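Local coordinates for protein thioredoxin (Thermosipho africanus, PDB 6MOS) that probably acts as a thiol-disulfide oxidoreductase of the thioredoxin family, reducing disulfides of partner proteins through a redox-active cysteine pair, at residues M44-I57 against F98-L111. Sequence-based numbering, arbitrary orientation.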
ATOM      1  N   MET A  44       7.165   7.247   5.049  1.00 26.66           N
ATOM      2  CA  MET A  44       7.060   6.185   4.053  1.00 26.22           C
ATOM      3  C   MET A  44       6.316   6.642   2.807  1.00 28.32           C
ATOM      4  O   MET A  44       6.540   6.082   1.724  1.00 27.22           O
ATOM      5  CB  MET A  44       6.365   4.966   4.675  1.00 28.30           C
ATOM      6  CG  MET A  44       6.336   3.718   3.812  1.00 29.02           C
ATOM      7  SD  MET A  44       5.405   2.380   4.587  1.00 29.91           S
ATOM      8  CE  MET A  44       6.455   2.001   5.997  1.00 28.28           C
ATOM      9  N   LEU A  45       5.459   7.660   2.941  1.00 25.69           N
ATOM     10  CA  LEU A  45       4.602   8.089   1.836  1.00 27.73           C
ATOM     11  C   LEU A  45       5.381   8.454   0.576  1.00 30.90           C
ATOM     12  O   LEU A  45       5.011   7.975  -0.507  1.00 34.17           O
ATOM     13  CB  LEU A  45       3.722   9.249   2.304  1.00 24.75           C
ATOM     14  CG  LEU A  45       2.823   9.828   1.206  1.00 29.10           C
ATOM     15  CD1 LEU A  45       1.919   8.741   0.674  1.00 29.82           C
ATOM     16  CD2 LEU A  45       2.025  10.986   1.753  1.00 34.98           C
ATOM     17  N   PRO A  46       6.428   9.284   0.625  1.00 31.60           N
ATOM     18  CA  PRO A  46       7.146   9.573  -0.628  1.00 34.68           C
ATOM     19  C   PRO A  46       7.839   8.357  -1.212  1.00 33.79           C
ATOM     20  O   PRO A  46       7.944   8.245  -2.441  1.00 37.29           O
ATOM     21  CB  PRO A  46       8.142  10.667  -0.221  1.00 38.66           C
ATOM     22  CG  PRO A  46       8.296  10.519   1.233  1.00 32.00           C
ATOM     23  CD  PRO A  46       6.978  10.061   1.751  1.00 31.50           C
ATOM     24  N   LYS A  47       8.300   7.430  -0.373  1.00 33.23           N
ATOM     25  CA  LYS A  47       8.888   6.202  -0.889  1.00 28.63           C
ATOM     26  C   LYS A  47       7.849   5.383  -1.636  1.00 31.77           C
ATOM     27  O   LYS A  47       8.094   4.926  -2.758  1.00 32.45           O
ATOM     28  CB  LYS A  47       9.485   5.380   0.251  1.00 29.76           C
ATOM     29  CG  LYS A  47      10.436   6.129   1.178  1.00 34.32           C
ATOM     30  CD  LYS A  47      10.926   5.193   2.280  1.00 39.51           C
ATOM     31  CE  LYS A  47      11.815   5.895   3.306  1.00 39.78           C
ATOM     32  NZ  LYS A  47      13.174   6.175   2.765  1.00 54.28           N
ATOM     33  N   ILE A  48       6.683   5.174  -1.019  1.00 30.46           N
ATOM     34  CA  ILE A  48       5.681   4.325  -1.654  1.00 33.59           C
ATOM     35  C   ILE A  48       5.173   4.981  -2.929  1.00 35.15           C
ATOM     36  O   ILE A  48       4.894   4.295  -3.918  1.00 30.39           O
ATOM     37  CB  ILE A  48       4.544   3.984  -0.667  1.00 28.41           C
ATOM     38  CG1 ILE A  48       3.649   2.878  -1.235  1.00 30.30           C
ATOM     39  CG2 ILE A  48       3.703   5.197  -0.310  1.00 31.97           C
ATOM     40  CD1 ILE A  48       4.337   1.519  -1.301  1.00 37.86           C
ATOM     41  N   GLN A  49       5.092   6.312  -2.949  1.00 32.60           N
ATOM     42  CA  GLN A  49       4.694   7.009  -4.168  1.00 35.52           C
ATOM     43  C   GLN A  49       5.724   6.821  -5.272  1.00 37.84           C
ATOM     44  O   GLN A  49       5.367   6.615  -6.439  1.00 42.12           O
ATOM     45  CB  GLN A  49       4.495   8.491  -3.871  1.00 37.59           C
ATOM     46  CG  GLN A  49       3.272   8.762  -3.043  1.00 40.25           C
ATOM     47  CD  GLN A  49       2.955  10.234  -2.948  1.00 51.92           C
ATOM     48  OE1 GLN A  49       1.793  10.631  -3.027  1.00 53.53           O
ATOM     49  NE2 GLN A  49       3.989  11.057  -2.776  1.00 50.88           N
ATOM     50  N   THR A  50       7.005   6.888  -4.921  1.00 35.11           N
ATOM     51  CA  THR A  50       8.050   6.687  -5.912  1.00 37.34           C
ATOM     52  C   THR A  50       8.029   5.261  -6.441  1.00 39.47           C
ATOM     53  O   THR A  50       8.143   5.045  -7.652  1.00 40.13           O
ATOM     54  CB  THR A  50       9.403   7.035  -5.297  1.00 45.73           C
ATOM     55  OG1 THR A  50       9.510   8.462  -5.175  1.00 53.89           O
ATOM     56  CG2 THR A  50      10.546   6.498  -6.150  1.00 47.40           C
ATOM     57  N   ILE A  51       7.862   4.284  -5.545  1.00 37.16           N
ATOM     58  CA  ILE A  51       7.716   2.886  -5.952  1.00 35.83           C
ATOM     59  C   ILE A  51       6.613   2.747  -6.992  1.00 36.64           C
ATOM     60  O   ILE A  51       6.779   2.072  -8.016  1.00 40.39           O
ATOM     61  CB  ILE A  51       7.434   2.003  -4.723  1.00 31.58           C
ATOM     62  CG1 ILE A  51       8.654   1.956  -3.807  1.00 37.96           C
ATOM     63  CG2 ILE A  51       7.031   0.597  -5.137  1.00 36.59           C
ATOM     64  CD1 ILE A  51       8.309   1.555  -2.386  1.00 42.39           C
ATOM     65  N   ALA A  52       5.467   3.384  -6.740  1.00 40.61           N
ATOM     66  CA  ALA A  52       4.334   3.270  -7.654  1.00 39.93           C
ATOM     67  C   ALA A  52       4.657   3.894  -9.006  1.00 32.76           C
ATOM     68  O   ALA A  52       4.381   3.306 -10.060  1.00 40.60           O
ATOM     69  CB  ALA A  52       3.097   3.924  -7.036  1.00 30.87           C
ATOM     70  N   LYS A  53       5.251   5.089  -8.991  0.86 38.55           N
ATOM     71  CA  LYS A  53       5.695   5.721 -10.228  0.86 37.84           C
ATOM     72  C   LYS A  53       6.733   4.863 -10.939  0.86 38.55           C
ATOM     73  O   LYS A  53       6.735   4.766 -12.171  0.86 47.81           O
ATOM     74  CB  LYS A  53       6.256   7.110  -9.918  0.86 40.19           C
ATOM     75  CG  LYS A  53       6.765   7.872 -11.130  0.86 47.91           C
ATOM     76  CD  LYS A  53       8.124   8.512 -10.860  0.86 48.67           C
ATOM     77  CE  LYS A  53       8.498   9.538 -11.937  0.86 64.89           C
ATOM     78  NZ  LYS A  53       8.197   9.098 -13.337  0.86 58.75           N
ATOM     79  N   ASN A  54       7.617   4.218 -10.172  0.97 46.04           N
ATOM     80  CA  ASN A  54       8.680   3.404 -10.753  0.97 42.27           C
ATOM     81  C   ASN A  54       8.134   2.191 -11.493  0.97 47.74           C
ATOM     82  O   ASN A  54       8.747   1.735 -12.465  0.97 45.39           O
ATOM     83  CB  ASN A  54       9.635   2.953  -9.658  0.97 46.39           C
ATOM     84  CG  ASN A  54      11.068   2.983 -10.100  0.97 59.55           C
ATOM     85  OD1 ASN A  54      11.728   4.022 -10.029  0.97 63.31           O
ATOM     86  ND2 ASN A  54      11.567   1.842 -10.565  0.97 60.23           N
ATOM     87  N   PHE A  55       7.001   1.647 -11.048  1.00 42.77           N
ATOM     88  CA  PHE A  55       6.388   0.485 -11.677  1.00 36.67           C
ATOM     89  C   PHE A  55       5.151   0.838 -12.491  1.00 41.45           C
ATOM     90  O   PHE A  55       4.474  -0.070 -12.986  1.00 40.79           O
ATOM     91  CB  PHE A  55       6.020  -0.566 -10.625  1.00 40.51           C
ATOM     92  CG  PHE A  55       7.200  -1.210  -9.963  1.00 37.94           C
ATOM     93  CD1 PHE A  55       7.847  -2.278 -10.559  1.00 38.78           C
ATOM     94  CD2 PHE A  55       7.652  -0.765  -8.729  1.00 42.56           C
ATOM     95  CE1 PHE A  55       8.926  -2.881  -9.945  1.00 37.88           C
ATOM     96  CE2 PHE A  55       8.737  -1.363  -8.106  1.00 41.95           C
ATOM     97  CZ  PHE A  55       9.375  -2.424  -8.716  1.00 48.56           C
ATOM     98  N   ASP A  56       4.839   2.127 -12.635  0.65 28.26           N
ATOM     99  CA  ASP A  56       3.644   2.576 -13.345  0.65 34.01           C
ATOM    100  C   ASP A  56       2.392   1.896 -12.800  0.65 36.75           C
ATOM    101  O   ASP A  56       1.559   1.383 -13.548  0.65 34.49           O
ATOM    102  CB  ASP A  56       3.781   2.339 -14.846  0.65 41.16           C
ATOM    103  CG  ASP A  56       4.944   3.086 -15.439  0.65 42.10           C
ATOM    104  OD1 ASP A  56       4.819   4.317 -15.606  0.65 52.28           O
ATOM    105  OD2 ASP A  56       5.979   2.449 -15.733  0.65 42.71           O
ATOM    106  N   ILE A  57       2.268   1.878 -11.473  0.87 28.49           N
ATOM    107  CA  ILE A  57       1.107   1.310 -10.798  0.87 33.26           C
ATOM    108  C   ILE A  57       0.328   2.447 -10.152  0.87 32.10           C
ATOM    109  O   ILE A  57       0.924   3.325  -9.516  0.87 32.26           O
ATOM    110  CB  ILE A  57       1.527   0.258  -9.756  0.87 35.64           C
ATOM    111  CG1 ILE A  57       2.102  -0.981 -10.446  0.87 35.15           C
ATOM    112  CG2 ILE A  57       0.350  -0.123  -8.855  0.87 36.07           C
ATOM    113  CD1 ILE A  57       2.652  -2.005  -9.460  0.87 30.60           C
ATOM    114  N   PHE A  98       6.528  -4.243   8.939  1.00 36.59           N
ATOM    115  CA  PHE A  98       7.039  -4.468   7.595  1.00 31.13           C
ATOM    116  C   PHE A  98       7.943  -3.305   7.215  1.00 32.85           C
ATOM    117  O   PHE A  98       7.792  -2.190   7.727  1.00 28.74           O
ATOM    118  CB  PHE A  98       5.901  -4.613   6.580  1.00 29.05           C
ATOM    119  CG  PHE A  98       5.139  -3.346   6.340  1.00 28.47           C
ATOM    120  CD1 PHE A  98       4.102  -2.967   7.188  1.00 24.94           C
ATOM    121  CD2 PHE A  98       5.437  -2.541   5.251  1.00 25.80           C
ATOM    122  CE1 PHE A  98       3.392  -1.807   6.952  1.00 28.26           C
ATOM    123  CE2 PHE A  98       4.729  -1.366   5.018  1.00 21.43           C
ATOM    124  CZ  PHE A  98       3.706  -1.005   5.867  1.00 24.83           C
ATOM    125  N   SER A  99       8.891  -3.582   6.324  1.00 29.26           N
ATOM    126  CA  SER A  99       9.773  -2.572   5.766  1.00 25.35           C
ATOM    127  C   SER A  99       9.354  -2.259   4.340  1.00 26.47           C
ATOM    128  O   SER A  99       8.675  -3.054   3.684  1.00 31.09           O
ATOM    129  CB  SER A  99      11.231  -3.040   5.776  1.00 29.26           C
ATOM    130  OG  SER A  99      11.391  -4.162   4.922  1.00 36.73           O
ATOM    131  N   ILE A 100       9.794  -1.100   3.846  1.00 22.34           N
ATOM    132  CA  ILE A 100       9.421  -0.722   2.487  1.00 23.26           C
ATOM    133  C   ILE A 100      10.056  -1.659   1.469  1.00 29.29           C
ATOM    134  O   ILE A 100       9.510  -1.843   0.379  1.00 32.73           O
ATOM    135  CB  ILE A 100       9.776   0.756   2.228  1.00 28.62           C
ATOM    136  CG1 ILE A 100       9.030   1.287   1.015  1.00 34.80           C
ATOM    137  CG2 ILE A 100      11.267   0.943   2.030  1.00 29.01           C
ATOM    138  CD1 ILE A 100       7.552   1.497   1.273  1.00 44.63           C
ATOM    139  N   SER A 101      11.174  -2.312   1.819  1.00 33.75           N
ATOM    140  CA  SER A 101      11.789  -3.256   0.887  1.00 32.57           C
ATOM    141  C   SER A 101      10.903  -4.475   0.636  1.00 32.97           C
ATOM    142  O   SER A 101      10.900  -5.014  -0.480  1.00 33.33           O
ATOM    143  CB  SER A 101      13.159  -3.691   1.408  1.00 36.32           C
ATOM    144  OG  SER A 101      13.046  -4.280   2.685  1.00 39.34           O
ATOM    145  N   GLU A 102      10.149  -4.920   1.647  0.79 26.21           N
ATOM    146  CA  GLU A 102       9.223  -6.036   1.450  0.79 28.60           C
ATOM    147  C   GLU A 102       8.175  -5.700   0.403  0.79 27.85           C
ATOM    148  O   GLU A 102       7.794  -6.561  -0.396  0.79 22.55           O
ATOM    149  CB  GLU A 102       8.522  -6.406   2.753  0.79 27.57           C
ATOM    150  CG  GLU A 102       9.434  -6.722   3.914  0.79 30.15           C
ATOM    151  CD  GLU A 102       8.644  -7.007   5.167  0.79 41.01           C
ATOM    152  OE1 GLU A 102       7.541  -7.585   5.055  0.79 49.54           O
ATOM    153  OE2 GLU A 102       9.107  -6.637   6.262  0.79 41.76           O
ATOM    154  N   VAL A 103       7.686  -4.456   0.402  1.00 29.18           N
ATOM    155  CA  VAL A 103       6.691  -4.042  -0.581  1.00 24.38           C
ATOM    156  C   VAL A 103       7.271  -4.103  -1.987  1.00 26.07           C
ATOM    157  O   VAL A 103       6.652  -4.642  -2.912  1.00 27.67           O
ATOM    158  CB  VAL A 103       6.167  -2.633  -0.254  1.00 29.16           C
ATOM    159  CG1 VAL A 103       5.125  -2.198  -1.291  1.00 24.27           C
ATOM    160  CG2 VAL A 103       5.579  -2.619   1.150  1.00 28.54           C
ATOM    161  N   ILE A 104       8.470  -3.547  -2.171  1.00 29.72           N
ATOM    162  CA  ILE A 104       9.104  -3.597  -3.486  1.00 30.07           C
ATOM    163  C   ILE A 104       9.308  -5.039  -3.918  1.00 27.84           C
ATOM    164  O   ILE A 104       9.055  -5.402  -5.077  1.00 30.21           O
ATOM    165  CB  ILE A 104      10.432  -2.819  -3.478  1.00 35.15           C
ATOM    166  CG1 ILE A 104      10.172  -1.333  -3.231  1.00 32.42           C
ATOM    167  CG2 ILE A 104      11.163  -3.014  -4.808  1.00 34.97           C
ATOM    168  CD1 ILE A 104      11.422  -0.534  -2.922  1.00 35.81           C
ATOM    169  N   ASN A 105       9.763  -5.888  -2.991  1.00 29.78           N
ATOM    170  CA  ASN A 105      10.038  -7.276  -3.336  1.00 32.81           C
ATOM    171  C   ASN A 105       8.774  -7.997  -3.788  1.00 37.53           C
ATOM    172  O   ASN A 105       8.811  -8.787  -4.737  1.00 30.19           O
ATOM    173  CB  ASN A 105      10.672  -7.988  -2.147  1.00 42.94           C
ATOM    174  CG  ASN A 105      11.561  -9.122  -2.571  1.00 57.86           C
ATOM    175  OD1 ASN A 105      11.249 -10.291  -2.332  1.00 56.87           O
ATOM    176  ND2 ASN A 105      12.676  -8.789  -3.222  1.00 58.76           N
ATOM    177  N   THR A 106       7.643  -7.731  -3.127  1.00 28.17           N
ATOM    178  CA  THR A 106       6.395  -8.383  -3.514  1.00 29.47           C
ATOM    179  C   THR A 106       5.937  -7.907  -4.885  1.00 27.17           C
ATOM    180  O   THR A 106       5.481  -8.714  -5.708  1.00 28.61           O
ATOM    181  CB  THR A 106       5.308  -8.125  -2.463  1.00 31.97           C
ATOM    182  OG1 THR A 106       5.685  -8.733  -1.222  1.00 35.21           O
ATOM    183  CG2 THR A 106       3.972  -8.696  -2.908  1.00 32.23           C
ATOM    184  N   ILE A 107       6.058  -6.603  -5.149  1.00 27.21           N
ATOM    185  CA  ILE A 107       5.670  -6.077  -6.453  1.00 28.03           C
ATOM    186  C   ILE A 107       6.528  -6.699  -7.547  1.00 32.95           C
ATOM    187  O   ILE A 107       6.020  -7.108  -8.598  1.00 31.45           O
ATOM    188  CB  ILE A 107       5.756  -4.538  -6.458  1.00 29.20           C
ATOM    189  CG1 ILE A 107       4.774  -3.954  -5.449  1.00 28.44           C
ATOM    190  CG2 ILE A 107       5.483  -3.984  -7.841  1.00 35.38           C
ATOM    191  CD1 ILE A 107       4.711  -2.425  -5.444  1.00 33.02           C
ATOM    192  N   GLU A 108       7.835  -6.823  -7.300  1.00 29.63           N
ATOM    193  CA  GLU A 108       8.714  -7.395  -8.318  1.00 28.96           C
ATOM    194  C   GLU A 108       8.420  -8.871  -8.545  1.00 25.77           C
ATOM    195  O   GLU A 108       8.315  -9.316  -9.698  1.00 33.70           O
ATOM    196  CB  GLU A 108      10.176  -7.179  -7.932  1.00 32.41           C
ATOM    197  CG  GLU A 108      10.652  -5.786  -8.287  1.00 38.54           C
ATOM    198  CD  GLU A 108      12.142  -5.591  -8.102  1.00 49.44           C
ATOM    199  OE1 GLU A 108      12.746  -6.326  -7.292  1.00 56.46           O
ATOM    200  OE2 GLU A 108      12.706  -4.697  -8.773  1.00 57.67           O
ATOM    201  N   ARG A 109       8.260  -9.642  -7.469  1.00 26.06           N
ATOM    202  CA  ARG A 109       7.952 -11.062  -7.622  1.00 31.32           C
ATOM    203  C   ARG A 109       6.629 -11.266  -8.345  1.00 28.43           C
ATOM    204  O   ARG A 109       6.519 -12.139  -9.216  1.00 30.43           O
ATOM    205  CB  ARG A 109       7.920 -11.755  -6.260  1.00 35.40           C
ATOM    206  CG  ARG A 109       9.262 -11.835  -5.543  1.00 39.95           C
ATOM    207  CD  ARG A 109       9.322 -13.045  -4.618  1.00 41.73           C
ATOM    208  NE  ARG A 109       8.044 -13.299  -3.959  1.00 54.17           N
ATOM    209  CZ  ARG A 109       7.644 -12.699  -2.841  1.00 50.11           C
ATOM    210  NH1 ARG A 109       8.422 -11.796  -2.258  1.00 50.92           N
ATOM    211  NH2 ARG A 109       6.461 -12.995  -2.313  1.00 53.13           N
ATOM    212  N   TYR A 110       5.607 -10.471  -7.999  1.00 25.40           N
ATOM    213  CA  TYR A 110       4.318 -10.619  -8.666  1.00 27.34           C
ATOM    214  C   TYR A 110       4.423 -10.301 -10.150  1.00 27.05           C
ATOM    215  O   TYR A 110       3.848 -11.008 -10.989  1.00 30.09           O
ATOM    216  CB  TYR A 110       3.261  -9.729  -8.009  1.00 25.87           C
ATOM    217  CG  TYR A 110       1.885  -9.952  -8.600  1.00 34.26           C
ATOM    218  CD1 TYR A 110       1.145 -11.084  -8.272  1.00 39.88           C
ATOM    219  CD2 TYR A 110       1.339  -9.051  -9.500  1.00 38.89           C
ATOM    220  CE1 TYR A 110      -0.099 -11.300  -8.808  1.00 34.67           C
ATOM    221  CE2 TYR A 110       0.085  -9.257 -10.047  1.00 33.87           C
ATOM    222  CZ  TYR A 110      -0.628 -10.382  -9.692  1.00 36.39           C
ATOM    223  OH  TYR A 110      -1.873 -10.584 -10.232  1.00 50.67           O
ATOM    224  N   LEU A 111       5.160  -9.246 -10.502  1.00 27.92           N
ATOM    225  CA  LEU A 111       5.301  -8.912 -11.919  1.00 30.34           C
ATOM    226  C   LEU A 111       6.125  -9.964 -12.650  1.00 31.05           C
ATOM    227  O   LEU A 111       5.842 -10.283 -13.814  1.00 35.95           O
ATOM    228  CB  LEU A 111       5.921  -7.525 -12.076  1.00 31.67           C
ATOM    229  CG  LEU A 111       4.950  -6.393 -11.721  1.00 31.83           C
ATOM    230  CD1 LEU A 111       5.641  -5.044 -11.759  1.00 29.27           C
ATOM    231  CD2 LEU A 111       3.752  -6.406 -12.659  1.00 31.13           C
TER
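Phe55 sets its ring as a knob among Ile104, Ile107, Glu108 and Leu111. The methyl CG2 of Ile107 lies over one face in a CH-pi contact, 3.9 Å from the Phe55 ring centroid and 9° off the normal, while Ile104 CG2 comes to the edge. A flat ring suits the place because it offers one broad surface to the methyl of Ile107 and its edge to Ile104; Leu111 CD1 approaches obliquely, as does the aliphatic CG of Glu108, 3.6 Å from Phe55 CZ. With an alanine here the Ile107 methyl would probably lose the ring face it lies on, and a gap would open between Glu108 and Leu111. Midway along, Ile51 and Ile100 meet tip to tip, and Ile51 CD1 presses to a tight 3.5 Å from Ile100 CG1. Branched isoleucine suits this position by offering two arms: Ile51 CG1 stands anti to the carbonyl carbon (chi1 -67°), which carries CD1 on to Ile104 as well, while its CG2 branch meets Ile107 CD1. Helices 39-55 and 100-115 run nearly parallel here, their local axes 14° apart, on the same side of the central sheet of the thioredoxin fold; Ile107 and Val103 also rest on Ile84 of strand 81-86. In return Ile100 is a knob among Met44, Lys47, Ile48 and Ile51; the Ile100 and Met44 side chains slide past each other in opposite directions. Slender, flexible Met44, on the helix following the Cys38-Cys41 disulfide, runs out extended to bring SD obliquely to the Phe98 ring, 3.8 Å from Phe98 CE2, a Met-aromatic contact.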